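Local coordinates for protein beta-lactamase (Nostoc sp., PDB 6NHS) that probably hydrolyses the amide bond of beta-lactam antibiotics through a serine acyl-enzyme, as other class D beta-lactamases do, at residues Phe65-Ser70 against Ile165-Arg170; Ala73-Val78 against Glu129-Gln134. All blocks are in the same frame, centred on the assembly; numbering follows the deposited sequence. Where two conformers were deposited one is given.

Contact 1 of 2, residues Phe65-Ser70 against Ile165-Arg170. With FMT (formic acid), chain K.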
# COMPACT_ATOMS: atom_id res chain seq x y z
N PHE A 65 1.46 -0.72 4.12
CA PHE A 65 1.23 0.13 5.28
C PHE A 65 2.00 1.43 5.20
O PHE A 65 1.66 2.38 5.91
CB PHE A 65 1.60 -0.63 6.56
CG PHE A 65 1.25 0.10 7.83
CD1 PHE A 65 -0.08 0.27 8.19
CD2 PHE A 65 2.24 0.61 8.65
CE1 PHE A 65 -0.42 0.94 9.35
CE2 PHE A 65 1.92 1.28 9.81
CZ PHE A 65 0.58 1.45 10.17
N LYS A 66 3.02 1.51 4.33
CA LYS A 66 3.78 2.75 4.19
C LYS A 66 2.88 3.91 3.77
O LYS A 66 3.20 5.07 4.07
CB LYS A 66 4.91 2.57 3.17
CG LYS A 66 6.06 1.69 3.64
CD LYS A 66 7.21 1.72 2.63
CE LYS A 66 8.47 1.04 3.18
NZ LYS A 66 8.36 -0.44 3.24
N ILE A 67 1.77 3.63 3.08
CA ILE A 67 0.85 4.70 2.71
C ILE A 67 0.25 5.34 3.96
O ILE A 67 0.29 6.56 4.14
CB ILE A 67 -0.25 4.18 1.77
CG1 ILE A 67 0.35 3.64 0.47
CG2 ILE A 67 -1.28 5.27 1.50
CD1 ILE A 67 -0.66 2.86 -0.39
N PHE A 68 -0.30 4.50 4.85
CA PHE A 68 -0.84 4.99 6.12
C PHE A 68 0.25 5.62 6.99
O PHE A 68 0.07 6.71 7.54
CB PHE A 68 -1.53 3.85 6.85
CG PHE A 68 -2.12 4.24 8.18
CD1 PHE A 68 -1.35 4.20 9.33
CD2 PHE A 68 -3.44 4.63 8.28
CE1 PHE A 68 -1.89 4.55 10.56
CE2 PHE A 68 -3.99 4.98 9.50
CZ PHE A 68 -3.21 4.95 10.64
N ASN A 69 1.39 4.93 7.12
CA ASN A 69 2.47 5.41 7.97
C ASN A 69 2.97 6.78 7.52
O ASN A 69 3.27 7.65 8.35
CB ASN A 69 3.61 4.39 7.97
CG ASN A 69 4.42 4.39 9.27
OD1 ASN A 69 4.27 5.26 10.12
ND2 ASN A 69 5.30 3.39 9.41
N SER A 70 3.06 6.99 6.20
CA SER A 70 3.53 8.27 5.67
C SER A 70 2.59 9.41 6.06
O SER A 70 3.05 10.50 6.42
CB SER A 70 3.64 8.21 4.14
OG SER A 70 4.50 7.17 3.70
N ILE A 165 -9.14 -0.61 -0.35
CA ILE A 165 -9.93 0.26 -1.21
C ILE A 165 -10.61 1.35 -0.38
O ILE A 165 -10.54 2.54 -0.70
CB ILE A 165 -10.97 -0.56 -2.00
CG1 ILE A 165 -10.28 -1.58 -2.90
CG2 ILE A 165 -11.87 0.36 -2.81
CD1 ILE A 165 -9.60 -0.97 -4.08
N GLU A 166 -11.30 0.95 0.69
CA GLU A 166 -12.02 1.92 1.52
C GLU A 166 -11.08 2.99 2.05
O GLU A 166 -11.40 4.18 2.00
CB GLU A 166 -12.74 1.19 2.66
CG GLU A 166 -13.16 2.09 3.81
CD GLU A 166 -14.47 2.79 3.57
OE1 GLU A 166 -14.83 3.04 2.40
OE2 GLU A 166 -15.15 3.10 4.58
N PHE A 167 -9.91 2.58 2.54
CA PHE A 167 -8.92 3.53 3.05
C PHE A 167 -8.48 4.50 1.95
O PHE A 167 -8.47 5.72 2.15
CB PHE A 167 -7.74 2.75 3.64
CG PHE A 167 -6.48 3.56 3.81
CD1 PHE A 167 -6.46 4.69 4.60
CD2 PHE A 167 -5.30 3.16 3.20
CE1 PHE A 167 -5.30 5.44 4.76
CE2 PHE A 167 -4.14 3.90 3.35
CZ PHE A 167 -4.14 5.03 4.13
N LEU A 168 -8.14 3.97 0.77
CA LEU A 168 -7.63 4.84 -0.30
C LEU A 168 -8.71 5.79 -0.80
O LEU A 168 -8.43 6.96 -1.09
CB LEU A 168 -7.09 3.99 -1.44
CG LEU A 168 -5.81 3.21 -1.12
CD1 LEU A 168 -5.51 2.23 -2.24
CD2 LEU A 168 -4.65 4.18 -0.92
N GLN A 169 -9.94 5.30 -0.92
CA GLN A 169 -11.04 6.13 -1.40
C GLN A 169 -11.37 7.25 -0.41
O GLN A 169 -11.56 8.40 -0.81
CB GLN A 169 -12.26 5.25 -1.68
CG GLN A 169 -13.45 5.98 -2.24
CD GLN A 169 -14.43 6.40 -1.18
OE1 GLN A 169 -15.10 7.42 -1.31
NE2 GLN A 169 -14.53 5.60 -0.11
N ARG A 170 -11.43 6.92 0.89
CA ARG A 170 -11.63 7.96 1.90
C ARG A 170 -10.49 8.96 1.92
O ARG A 170 -10.71 10.17 2.08
CB ARG A 170 -11.78 7.32 3.29
CG ARG A 170 -13.06 6.50 3.47
CD ARG A 170 -13.21 6.12 4.92
NE ARG A 170 -13.68 7.24 5.73
CZ ARG A 170 -13.43 7.37 7.03
NH1 ARG A 170 -12.70 6.46 7.67
NH2 ARG A 170 -13.92 8.41 7.70
C FMT K . 7.87 -1.30 6.08
O1 FMT K . 7.51 -0.16 6.20
O2 FMT K . 7.54 -1.98 5.11
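Phe167 reaches from helix 161-172 into the side of helix 65-76 and meets Ile67 and Phe68 there. Its CG lies opposite the backbone N (chi1 162°), which sends the ring out across the gap between two helices inclined at 38°, whose local axes come no closer than 11.7 Å. The far end of the ring does the touching: CE2 lies 3.7 Å from Ile67 CG2, and CZ lies 3.9 Å from Phe68 CA, close to the backbone itself. The Phe68 side chain crosses that of Phe167 at about a right angle, and Phe167 CE1 comes up to the edge of the Phe68 ring, near its plane, 4.1 Å from CD2. A looser aliphatic contact joins Ile67 CD1 to Leu168 CD2. All four residues are buried, and Tyr137 extends the aromatic cluster, its ring meeting those of Phe65, Phe68 and Phe167.

The helix so packed carries the SxxK pattern of the penicillin-recognising serine enzymes at its start, where Ser63 would be the nucleophile and Lys66 the lysine often found carboxylated in class D enzymes; here it is modelled unmodified.

Polar bonds gather on residues of 65-70 other than those that meet Phe167. Lys66 extends until its last torsion bends (chi4 73°), bringing NZ within 2.6 Å of O2 of a formic acid molecule, probably from the crystallisation liquor; Ser63 OG bonds both to this NZ and to the formic acid. One turn on, Ser70 OG pairs with Tyr116 OH.

Contact 2 of 2, residues Ala73-Val78 against Glu129-Gln134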
# COMPACT_ATOMS: atom_id res chain seq x y z
N ALA A 73 2.99 10.10 9.86
CA ALA A 73 4.31 10.66 10.15
C ALA A 73 4.37 12.14 9.77
O ALA A 73 4.86 12.97 10.54
CB ALA A 73 5.39 9.87 9.40
N LEU A 74 3.87 12.48 8.59
CA LEU A 74 3.84 13.88 8.17
C LEU A 74 2.86 14.69 9.01
O LEU A 74 3.17 15.82 9.40
CB LEU A 74 3.47 13.97 6.69
CG LEU A 74 4.59 13.53 5.73
CD1 LEU A 74 4.01 13.23 4.33
CD2 LEU A 74 5.70 14.58 5.65
N GLU A 75 1.68 14.13 9.29
CA GLU A 75 0.68 14.88 10.04
C GLU A 75 1.16 15.20 11.45
O GLU A 75 0.95 16.32 11.94
CB GLU A 75 -0.64 14.11 10.09
CG GLU A 75 -1.80 14.93 10.62
CD GLU A 75 -2.17 16.08 9.69
OE1 GLU A 75 -1.90 15.99 8.47
OE2 GLU A 75 -2.74 17.07 10.18
N THR A 76 1.78 14.23 12.13
CA THR A 76 2.31 14.46 13.47
C THR A 76 3.59 15.27 13.46
O THR A 76 3.99 15.77 14.51
CB THR A 76 2.59 13.13 14.18
OG1 THR A 76 3.51 12.36 13.40
CG2 THR A 76 1.29 12.34 14.39
N GLY A 77 4.25 15.37 12.31
CA GLY A 77 5.47 16.14 12.22
C GLY A 77 6.72 15.41 12.65
O GLY A 77 7.75 16.05 12.86
N VAL A 78 6.68 14.07 12.78
CA VAL A 78 7.91 13.37 13.11
C VAL A 78 8.84 13.33 11.91
O VAL A 78 10.04 13.06 12.06
CB VAL A 78 7.62 11.95 13.64
CG1 VAL A 78 6.60 11.99 14.81
CG2 VAL A 78 7.17 11.02 12.53
N GLU A 129 -2.10 4.24 17.63
CA GLU A 129 -3.40 3.62 17.88
C GLU A 129 -4.54 4.59 17.61
O GLU A 129 -5.58 4.21 17.05
CB GLU A 129 -3.46 3.08 19.31
CG GLU A 129 -4.46 1.93 19.46
CD GLU A 129 -4.76 1.59 20.90
OE1 GLU A 129 -3.85 1.69 21.75
OE2 GLU A 129 -5.91 1.22 21.19
N LYS A 130 -4.38 5.86 18.02
CA LYS A 130 -5.43 6.85 17.79
C LYS A 130 -5.71 7.02 16.30
O LYS A 130 -6.87 7.01 15.87
CB LYS A 130 -5.05 8.19 18.41
CG LYS A 130 -5.15 8.22 19.93
CD LYS A 130 -5.07 9.65 20.46
CE LYS A 130 -4.69 9.67 21.93
NZ LYS A 130 -5.49 8.69 22.72
N PHE A 131 -4.66 7.16 15.49
CA PHE A 131 -4.86 7.35 14.05
C PHE A 131 -5.43 6.09 13.40
O PHE A 131 -6.29 6.19 12.52
CB PHE A 131 -3.55 7.75 13.38
CG PHE A 131 -3.28 9.23 13.42
CD1 PHE A 131 -3.83 10.08 12.46
CD2 PHE A 131 -2.49 9.78 14.42
CE1 PHE A 131 -3.59 11.45 12.49
CE2 PHE A 131 -2.25 11.15 14.46
CZ PHE A 131 -2.80 11.98 13.50
N ILE A 132 -4.95 4.92 13.82
CA ILE A 132 -5.48 3.66 13.29
C ILE A 132 -6.99 3.58 13.49
O ILE A 132 -7.75 3.23 12.58
CB ILE A 132 -4.76 2.46 13.94
CG1 ILE A 132 -3.33 2.32 13.41
CG2 ILE A 132 -5.54 1.18 13.72
CD1 ILE A 132 -3.23 1.66 12.03
N LYS A 133 -7.44 3.91 14.70
CA LYS A 133 -8.87 3.79 15.00
C LYS A 133 -9.67 4.93 14.39
O LYS A 133 -10.80 4.71 13.93
CB LYS A 133 -9.07 3.73 16.52
CG LYS A 133 -8.49 2.46 17.13
CD LYS A 133 -8.82 2.34 18.61
CE LYS A 133 -8.40 0.99 19.16
NZ LYS A 133 -8.74 0.81 20.60
N GLN A 134 -9.11 6.14 14.35
CA GLN A 134 -9.82 7.26 13.73
C GLN A 134 -10.02 7.02 12.23
O GLN A 134 -11.10 7.27 11.69
CB GLN A 134 -9.06 8.55 13.98
CG GLN A 134 -9.86 9.82 13.77
CD GLN A 134 -9.14 11.05 14.31
OE1 GLN A 134 -9.70 12.14 14.35
NE2 GLN A 134 -7.88 10.87 14.72
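Thr76 and Phe131 make the closest approach, with the methyl CG2 of the threonine 3.7 Å from CE2 of the ring. The two side chains run alongside each other, pointing opposite ways, and Glu75 adds a weaker touch from its CG, 4.2 Å from Phe131 CZ. Both approach the ring obliquely, and from 73-78 it is aliphatic carbon that meets it.

Polar bonds hold Thr76 and Glu75. Thr76 turns CG2 opposite its carbonyl carbon (chi1 58° for OG1), while its hydroxyl bonds back to Val72 O, one turn earlier in the helix. The carboxylate of Glu75 bends away from Phe131, and its OE1 is bonded to Thr182 OG1 and Ser179 N. Gly77, with positive phi (83°), takes the chain out of the helix. Separately, within helix 125-135, Lys133 NZ forms a salt bridge with Glu129 OE2 at 2.9 Å, one turn apart and nearly along the C-O axis, without involving Phe131.

Phe131 also rests on Phe68 and Val72, and thus spans helix 65-76 over two turns. Thr76 touches Ile123 of helix 113-123, and Leu74 packs on helix 180-189, placing the end of helix 65-76 among three other helices in the mainly helical part of the class D fold.

Both contacts use helix 65-76, contact 1 at its first turns and contact 2 at its end, with centres about 12 Å apart. Contact 1 is buried, about 7 Å from the centre of the chain, and joins the helix to 161-172, which itself packs on strand 226-236. Contact 2, about 16 Å out, lies at the surface against helix 125-135. Each turns on one phenylalanine, but contact 1 surrounds its ring with aromatic and aliphatic groups, whereas contact 2 sets its ring against the carbon parts of Thr76 and Glu75. Phe68 CE1 lies 3.5 Å from Ile132 CD1, so the two contacts touch through apolar carbon.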